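Local atomic coordinates of bifunctional protein PutA (Bdellovibrio bacteriovorus, PDB entry 5UR2), a protein that probably oxidises L-proline to L-glutamate in two steps, pairing a flavin-dependent proline dehydrogenase with an NAD-dependent L-glutamate gamma-semialdehyde dehydrogenase. Residues R349-H355 with A376-L382; Y334-A338 with R358-C363. All coordinates share one frame; numbering follows the deposited sequence.

Contact 1. Residues R349-H355 with A376-L382; sequences RPAFASH and ALEFQML. With P5F (N-propargylglycine-modified flavin adenine dinucleotide), chain F.
H355, just past the end of strand 349-353, links to strand 379-382 and to the modified flavin: its NE2 accepts the backbone N-H of L382 at 3.0 Å, while ND1 donates to P5F O2P. The backbone N of H355 binds the same oxygen, and S354 OG reaches P5F O1P at 2.6 Å, its OG swung anti to the backbone N (chi1 -179°) toward the phosphate. Bonds at both nitrogens set the rotation of the imidazole; M381 runs past it in the opposite direction, CB 3.5 Å from H355 CD2. L382 CD2 packs on P5F C8, and A353 CB and Q380 CB approach the methyls of the flavin. These residues sit at the C-terminal ends of neighbouring parallel strands 349-353 and 379-382 of the proline dehydrogenase (beta/alpha)8 barrel, the end at which such barrels carry their active sites. F352 N to E378 O, Q380 N to F352 O and S354 N to Q380 O pair the backbones. On the helix-facing side F352 CB meets F379 CD1 at 3.6 Å, the rings oblique at 39°. On the other face Q380 NE2 passes 3.4 Å from A351 CB and donates to E378 OE2, a carboxylate further gripped by R401 and R399. Farther from the flavin, R349 NH2 donates in its guanidinium plane to A376 O, and R349 NH1 salt-bridges D185.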
loop_
_atom_site.group_PDB
_atom_site.type_symbol
_atom_site.label_atom_id
_atom_site.label_comp_id
_atom_site.label_asym_id
_atom_site.label_seq_id
_atom_site.Cartn_x
_atom_site.Cartn_y
_atom_site.Cartn_z
ATOM N N ARG B 349 4.342 61.543 5.535
ATOM C CA ARG B 349 3.232 61.751 6.467
ATOM C C ARG B 349 2.550 60.426 6.777
ATOM O O ARG B 349 2.041 59.756 5.860
ATOM C CB ARG B 349 2.229 62.757 5.905
ATOM C CG ARG B 349 2.799 64.170 5.737
ATOM C CD ARG B 349 3.110 64.861 7.091
ATOM N NE ARG B 349 1.903 65.070 7.903
ATOM C CZ ARG B 349 1.068 66.096 7.761
ATOM N NH1 ARG B 349 1.298 67.025 6.838
ATOM N NH2 ARG B 349 -0.007 66.195 8.538
ATOM N N PRO B 350 2.574 59.978 8.030
ATOM C CA PRO B 350 1.862 58.747 8.382
ATOM C C PRO B 350 0.391 59.007 8.657
ATOM O O PRO B 350 0.004 60.050 9.196
ATOM C CB PRO B 350 2.573 58.287 9.655
ATOM C CG PRO B 350 2.981 59.595 10.304
ATOM C CD PRO B 350 3.326 60.530 9.174
ATOM N N ALA B 351 -0.430 58.036 8.272
ATOM C CA ALA B 351 -1.795 57.924 8.750
ATOM C C ALA B 351 -1.937 56.537 9.359
ATOM O O ALA B 351 -1.483 55.558 8.766
ATOM C CB ALA B 351 -2.802 58.164 7.618
ATOM N N PHE B 352 -2.538 56.453 10.553
ATOM C CA PHE B 352 -2.556 55.217 11.334
ATOM C C PHE B 352 -3.926 54.559 11.223
ATOM O O PHE B 352 -4.909 55.046 11.789
ATOM C CB PHE B 352 -2.179 55.493 12.789
ATOM C CG PHE B 352 -0.778 55.985 12.942
ATOM C CD1 PHE B 352 0.268 55.280 12.376
ATOM C CD2 PHE B 352 -0.506 57.164 13.606
ATOM C CE1 PHE B 352 1.563 55.731 12.481
ATOM C CE2 PHE B 352 0.800 57.626 13.725
ATOM C CZ PHE B 352 1.836 56.909 13.162
ATOM N N ALA B 353 -3.987 53.459 10.477
ATOM C CA ALA B 353 -5.225 52.722 10.266
ATOM C C ALA B 353 -5.242 51.542 11.225
ATOM O O ALA B 353 -4.469 50.598 11.055
ATOM C CB ALA B 353 -5.332 52.250 8.819
ATOM N N SER B 354 -6.091 51.608 12.249
ATOM C CA SER B 354 -6.186 50.525 13.219
ATOM C C SER B 354 -7.376 50.768 14.134
ATOM O O SER B 354 -7.664 51.911 14.492
ATOM C CB SER B 354 -4.919 50.403 14.071
ATOM O OG SER B 354 -5.056 49.330 14.990
ATOM N N HIS B 355 -8.032 49.678 14.546
ATOM C CA HIS B 355 -9.080 49.730 15.563
ATOM C C HIS B 355 -8.587 49.309 16.951
ATOM O O HIS B 355 -9.391 49.214 17.887
ATOM C CB HIS B 355 -10.270 48.860 15.152
ATOM C CG HIS B 355 -10.719 49.075 13.742
ATOM N ND1 HIS B 355 -10.202 48.366 12.678
ATOM C CD2 HIS B 355 -11.609 49.949 13.213
ATOM C CE1 HIS B 355 -10.774 48.777 11.559
ATOM N NE2 HIS B 355 -11.628 49.739 11.855
ATOM N N ALA B 376 -1.341 67.199 13.319
ATOM C CA ALA B 376 -0.491 66.571 12.318
ATOM C C ALA B 376 -0.866 65.113 12.100
ATOM O O ALA B 376 -0.604 64.564 11.026
ATOM C CB ALA B 376 0.982 66.679 12.730
ATOM N N LEU B 377 -1.445 64.467 13.101
ATOM C CA LEU B 377 -1.735 63.049 12.978
ATOM C C LEU B 377 -3.038 62.822 12.217
ATOM O O LEU B 377 -3.838 63.736 11.992
ATOM C CB LEU B 377 -1.805 62.387 14.349
ATOM C CG LEU B 377 -0.608 62.622 15.262
ATOM C CD1 LEU B 377 -0.751 61.768 16.527
ATOM C CD2 LEU B 377 0.671 62.309 14.516
ATOM N N GLU B 378 -3.239 61.572 11.809
ATOM C CA GLU B 378 -4.503 61.169 11.223
ATOM C C GLU B 378 -4.727 59.703 11.545
ATOM O O GLU B 378 -3.830 58.869 11.361
ATOM C CB GLU B 378 -4.513 61.394 9.717
ATOM C CG GLU B 378 -5.856 61.143 9.094
ATOM C CD GLU B 378 -5.886 61.541 7.641
ATOM O OE1 GLU B 378 -5.815 62.768 7.365
ATOM O OE2 GLU B 378 -5.995 60.634 6.784
ATOM N N PHE B 379 -5.922 59.393 12.020
ATOM C CA PHE B 379 -6.279 58.023 12.318
ATOM C C PHE B 379 -7.369 57.562 11.359
ATOM O O PHE B 379 -8.181 58.363 10.883
ATOM C CB PHE B 379 -6.704 57.891 13.785
ATOM C CG PHE B 379 -5.565 58.070 14.745
ATOM C CD1 PHE B 379 -4.619 57.066 14.900
ATOM C CD2 PHE B 379 -5.425 59.236 15.478
ATOM C CE1 PHE B 379 -3.550 57.222 15.767
ATOM C CE2 PHE B 379 -4.359 59.405 16.361
ATOM C CZ PHE B 379 -3.422 58.394 16.504
ATOM N N GLN B 380 -7.367 56.264 11.050
ATOM C CA GLN B 380 -8.305 55.737 10.064
ATOM C C GLN B 380 -8.891 54.421 10.541
ATOM O O GLN B 380 -8.200 53.601 11.156
ATOM C CB GLN B 380 -7.632 55.581 8.683
ATOM C CG GLN B 380 -7.056 56.890 8.123
ATOM C CD GLN B 380 -6.518 56.766 6.692
ATOM O OE1 GLN B 380 -6.679 55.732 6.045
ATOM N NE2 GLN B 380 -5.888 57.832 6.196
ATOM N N MET B 381 -10.188 54.251 10.282
ATOM C CA MET B 381 -10.933 53.058 10.649
ATOM C C MET B 381 -11.959 52.766 9.568
ATOM O O MET B 381 -12.371 53.655 8.825
ATOM C CB MET B 381 -11.661 53.226 11.984
ATOM C CG MET B 381 -10.772 53.408 13.181
ATOM S SD MET B 381 -11.776 53.540 14.669
ATOM C CE MET B 381 -10.505 53.956 15.855
ATOM N N LEU B 382 -12.409 51.515 9.518
ATOM C CA LEU B 382 -13.401 51.121 8.531
ATOM C C LEU B 382 -14.778 51.640 8.927
ATOM O O LEU B 382 -15.126 51.680 10.113
ATOM C CB LEU B 382 -13.435 49.605 8.376
ATOM C CG LEU B 382 -12.147 48.875 8.000
ATOM C CD1 LEU B 382 -12.457 47.406 7.937
ATOM C CD2 LEU B 382 -11.575 49.343 6.669
HETATM P PA P5F F . -5.764 44.075 15.260
HETATM O O1A P5F F . -4.927 44.828 16.350
HETATM O O2A P5F F . -6.683 43.052 15.709
HETATM O O5B P5F F . -4.954 43.297 14.259
HETATM C C5B P5F F . -5.451 42.260 13.422
HETATM C C4B P5F F . -4.411 41.983 12.326
HETATM O O4B P5F F . -3.269 41.302 12.790
HETATM C C3B P5F F . -4.867 41.168 11.150
HETATM O O3B P5F F . -5.623 41.896 10.259
HETATM C C2B P5F F . -3.591 40.712 10.565
HETATM O O2B P5F F . -3.059 41.725 9.783
HETATM C C1B P5F F . -2.730 40.518 11.762
HETATM N N9A P5F F . -2.664 39.159 12.233
HETATM C C8A P5F F . -3.713 38.341 12.632
HETATM N N7A P5F F . -3.211 37.162 13.020
HETATM C C5A P5F F . -1.819 37.172 12.904
HETATM C C6A P5F F . -0.801 36.250 13.134
HETATM N N6A P5F F . -1.099 34.938 13.636
HETATM N N1A P5F F . 0.483 36.574 12.890
HETATM C C2A P5F F . 0.815 37.797 12.423
HETATM N N3A P5F F . -0.162 38.712 12.159
HETATM C C4A P5F F . -1.455 38.446 12.387
HETATM N N1 P5F F . -5.225 45.966 4.648
HETATM C C2 P5F F . -4.348 45.727 3.526
HETATM O O2 P5F F . -3.569 44.592 3.540
HETATM N N3 P5F F . -4.279 46.648 2.432
HETATM C C4 P5F F . -5.065 47.827 2.391
HETATM O O4 P5F F . -4.947 48.684 1.289
HETATM C C4X P5F F . -5.998 48.077 3.568
HETATM N N5 P5F F . -6.950 49.185 3.571
HETATM C C5X P5F F . -7.467 49.590 4.893
HETATM C C6 P5F F . -7.973 50.981 5.100
HETATM C C7 P5F F . -8.389 51.398 6.390
HETATM C C7M P5F F . -8.897 52.809 6.585
HETATM C C8 P5F F . -8.326 50.498 7.496
HETATM C C8M P5F F . -8.755 50.908 8.882
HETATM C C9 P5F F . -7.845 49.180 7.309
HETATM C C9A P5F F . -7.410 48.733 5.956
HETATM N N10 P5F F . -6.892 47.375 5.771
HETATM C C10 P5F F . -6.047 47.161 4.630
HETATM C "C1'" P5F F . -7.050 46.307 6.789
HETATM C "C2'" P5F F . -5.988 46.382 7.887
HETATM O "O2'" P5F F . -4.768 46.058 7.338
HETATM C "C3'" P5F F . -6.251 45.487 9.100
HETATM O "O3'" P5F F . -6.255 44.174 8.681
HETATM C "C4'" P5F F . -7.566 45.746 9.820
HETATM O "O4'" P5F F . -7.878 47.083 9.634
HETATM C "C5'" P5F F . -7.608 45.310 11.297
HETATM O "O5'" P5F F . -6.413 45.573 12.006
HETATM P P P5F F . -6.325 46.138 13.524
HETATM O O1P P5F F . -5.062 46.994 13.921
HETATM O O2P P5F F . -7.741 46.815 13.652
HETATM O O3P P5F F . -6.737 44.825 14.421
HETATM C C21 P5F F . -8.424 48.221 1.636
HETATM C C22 P5F F . -7.665 48.819 2.580
HETATM C C23 P5F F . -7.852 47.872 0.251
HETATM O O HOH W 1 1.011 62.623 9.505
HETATM O O HOH W 2 -0.859 59.831 11.752
#

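Contact 2. Residues Y334-A338 with R358-C363; sequences YELCA and RTLAAC
Two helices on the outer layer of the proline dehydrogenase (beta/alpha)8 barrel meet here: helix 327-343, which precedes strand 349-353, and helix 357-369, which follows it. Their short segments run roughly parallel, at 25°, with axes 10.2 Å apart. E335 and R358 form the polar half of the contact. R358 presents NE and NH2 side-on to the carboxylate: NE donates to E335 OE2 at 2.9 Å and NH2 to E335 OE1 at 2.8 Å, both nearly straight. Each oxygen uses its syn lone pair. R358 is bent at chi2, which turns its guanidinium toward the extended E335 chain; the two side chains cross at about a right angle, yet their flat ends lie within 15° of coplanar. A362 CB lies against the carboxylate, 3.5 Å from E335 CD. A water links E335 OE2 to T359 OG1, which also receives a hydrogen bond from K303. The apolar half faces the barrel strands. T359 CG2 sits over one face of the Y334 ring, 3.4 Å from Y334 CE1, because chi1 of T359 (-54°) puts the methyl anti to its own backbone N and the hydroxyl on the water side. C363 SG comes to the edge of the same ring in a sulfur-aromatic contact and rests 3.9 Å from A338 CB. Y334 OH is held by the carbonyl of L301, and the F352 side chain of strand 349-353 packs against Y334, A338 and C363. E335 OE1 also accepts from Y366 OH, and R358 NH2 donates to Q7 OE1 of the N-terminal helix 6-22. The buried charges would largely neutralise each other through this paired, planar bridge, and these several donors would be expected to keep E335 ionised.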
loop_
_atom_site.group_PDB
_atom_site.type_symbol
_atom_site.label_atom_id
_atom_site.label_comp_id
_atom_site.label_asym_id
_atom_site.label_seq_id
_atom_site.Cartn_x
_atom_site.Cartn_y
_atom_site.Cartn_z
ATOM N N TYR B 334 4.336 47.141 13.712
ATOM C CA TYR B 334 3.534 48.336 13.452
ATOM C C TYR B 334 4.064 49.511 14.262
ATOM O O TYR B 334 4.295 50.602 13.724
ATOM C CB TYR B 334 2.063 48.078 13.790
ATOM C CG TYR B 334 1.109 49.161 13.315
ATOM C CD1 TYR B 334 1.047 50.404 13.943
ATOM C CD2 TYR B 334 0.247 48.919 12.249
ATOM C CE1 TYR B 334 0.171 51.401 13.496
ATOM C CE2 TYR B 334 -0.627 49.884 11.802
ATOM C CZ TYR B 334 -0.668 51.128 12.425
ATOM O OH TYR B 334 -1.546 52.074 11.950
ATOM N N GLU B 335 4.278 49.297 15.560
ATOM C CA GLU B 335 4.738 50.393 16.403
ATOM C C GLU B 335 6.134 50.853 15.992
ATOM O O GLU B 335 6.413 52.057 15.968
ATOM C CB GLU B 335 4.659 49.981 17.878
ATOM C CG GLU B 335 3.209 49.820 18.344
ATOM C CD GLU B 335 3.022 49.511 19.833
ATOM O OE1 GLU B 335 3.943 49.718 20.644
ATOM O OE2 GLU B 335 1.917 49.054 20.188
ATOM N N LEU B 336 7.007 49.917 15.619
ATOM C CA LEU B 336 8.339 50.287 15.145
ATOM C C LEU B 336 8.249 51.138 13.876
ATOM O O LEU B 336 8.920 52.169 13.754
ATOM C CB LEU B 336 9.166 49.014 14.905
ATOM C CG LEU B 336 10.560 49.178 14.296
ATOM C CD1 LEU B 336 11.535 49.719 15.372
ATOM C CD2 LEU B 336 11.085 47.888 13.688
ATOM N N CYS B 337 7.423 50.708 12.910
ATOM C CA CYS B 337 7.222 51.496 11.699
ATOM C C CYS B 337 6.622 52.863 12.010
ATOM O O CYS B 337 7.047 53.885 11.446
ATOM C CB CYS B 337 6.321 50.737 10.721
ATOM S SG CYS B 337 7.124 49.297 9.976
ATOM N N ALA B 338 5.624 52.900 12.899
ATOM C CA ALA B 338 4.973 54.159 13.237
ATOM C C ALA B 338 5.970 55.152 13.833
ATOM O O ALA B 338 6.003 56.324 13.447
ATOM C CB ALA B 338 3.797 53.901 14.181
ATOM N N ARG B 358 -4.525 49.707 21.998
ATOM C CA ARG B 358 -3.088 49.687 22.286
ATOM C C ARG B 358 -2.290 50.380 21.183
ATOM O O ARG B 358 -1.510 51.308 21.452
ATOM C CB ARG B 358 -2.599 48.248 22.477
ATOM C CG ARG B 358 -1.085 48.058 22.276
ATOM C CD ARG B 358 -0.253 48.707 23.385
ATOM N NE ARG B 358 1.138 48.930 22.968
ATOM C CZ ARG B 358 2.150 49.155 23.809
ATOM N NH1 ARG B 358 1.934 49.182 25.116
ATOM N NH2 ARG B 358 3.381 49.358 23.347
ATOM N N THR B 359 -2.494 49.949 19.931
ATOM C CA THR B 359 -1.814 50.547 18.781
ATOM C C THR B 359 -2.051 52.051 18.712
ATOM O O THR B 359 -1.111 52.838 18.537
ATOM C CB THR B 359 -2.305 49.883 17.492
ATOM O OG1 THR B 359 -2.144 48.459 17.592
ATOM C CG2 THR B 359 -1.523 50.417 16.263
ATOM N N LEU B 360 -3.313 52.467 18.819
ATOM C CA LEU B 360 -3.630 53.890 18.759
ATOM C C LEU B 360 -2.943 54.666 19.882
ATOM O O LEU B 360 -2.409 55.758 19.651
ATOM C CB LEU B 360 -5.147 54.087 18.815
ATOM C CG LEU B 360 -5.956 53.449 17.674
ATOM C CD1 LEU B 360 -7.455 53.476 17.961
ATOM C CD2 LEU B 360 -5.668 54.169 16.385
ATOM N N ALA B 361 -2.964 54.131 21.108
ATOM C CA ALA B 361 -2.369 54.835 22.246
ATOM C C ALA B 361 -0.854 54.946 22.105
ATOM O O ALA B 361 -0.265 55.964 22.482
ATOM C CB ALA B 361 -2.727 54.131 23.558
ATOM N N ALA B 362 -0.204 53.904 21.587
ATOM C CA ALA B 362 1.236 53.978 21.350
ATOM C C ALA B 362 1.565 55.070 20.336
ATOM O O ALA B 362 2.464 55.889 20.553
ATOM C CB ALA B 362 1.757 52.622 20.873
ATOM N N CYS B 363 0.815 55.125 19.234
ATOM C CA CYS B 363 1.048 56.176 18.255
ATOM C C CYS B 363 0.901 57.559 18.886
ATOM O O CYS B 363 1.723 58.451 18.643
ATOM C CB CYS B 363 0.091 56.013 17.082
ATOM S SG CYS B 363 0.418 54.562 16.044
HETATM O O HOH W 3 -0.124 47.372 18.916
#

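In the fold
Along the chain the order is helix 327-343, strand 349-353, helix 357-369, strand 379-382, so the segments alternate and the two contacts cross. Contact 2 closes first, joining the helices before and after strand 349-353; contact 1 then closes the beta-alpha-beta unit by pairing that strand with strand 379-382, to which helix 357-369 connects it. The centres lie 10 Å apart and the contacts touch directly: F379 CD1 meets L360 CD2 at 3.4 Å. Together they tie two adjacent barrel strands to the helical layer outside them, with the flavin at the C-terminal ends of the strands and helix 6-22 against helix 357-369.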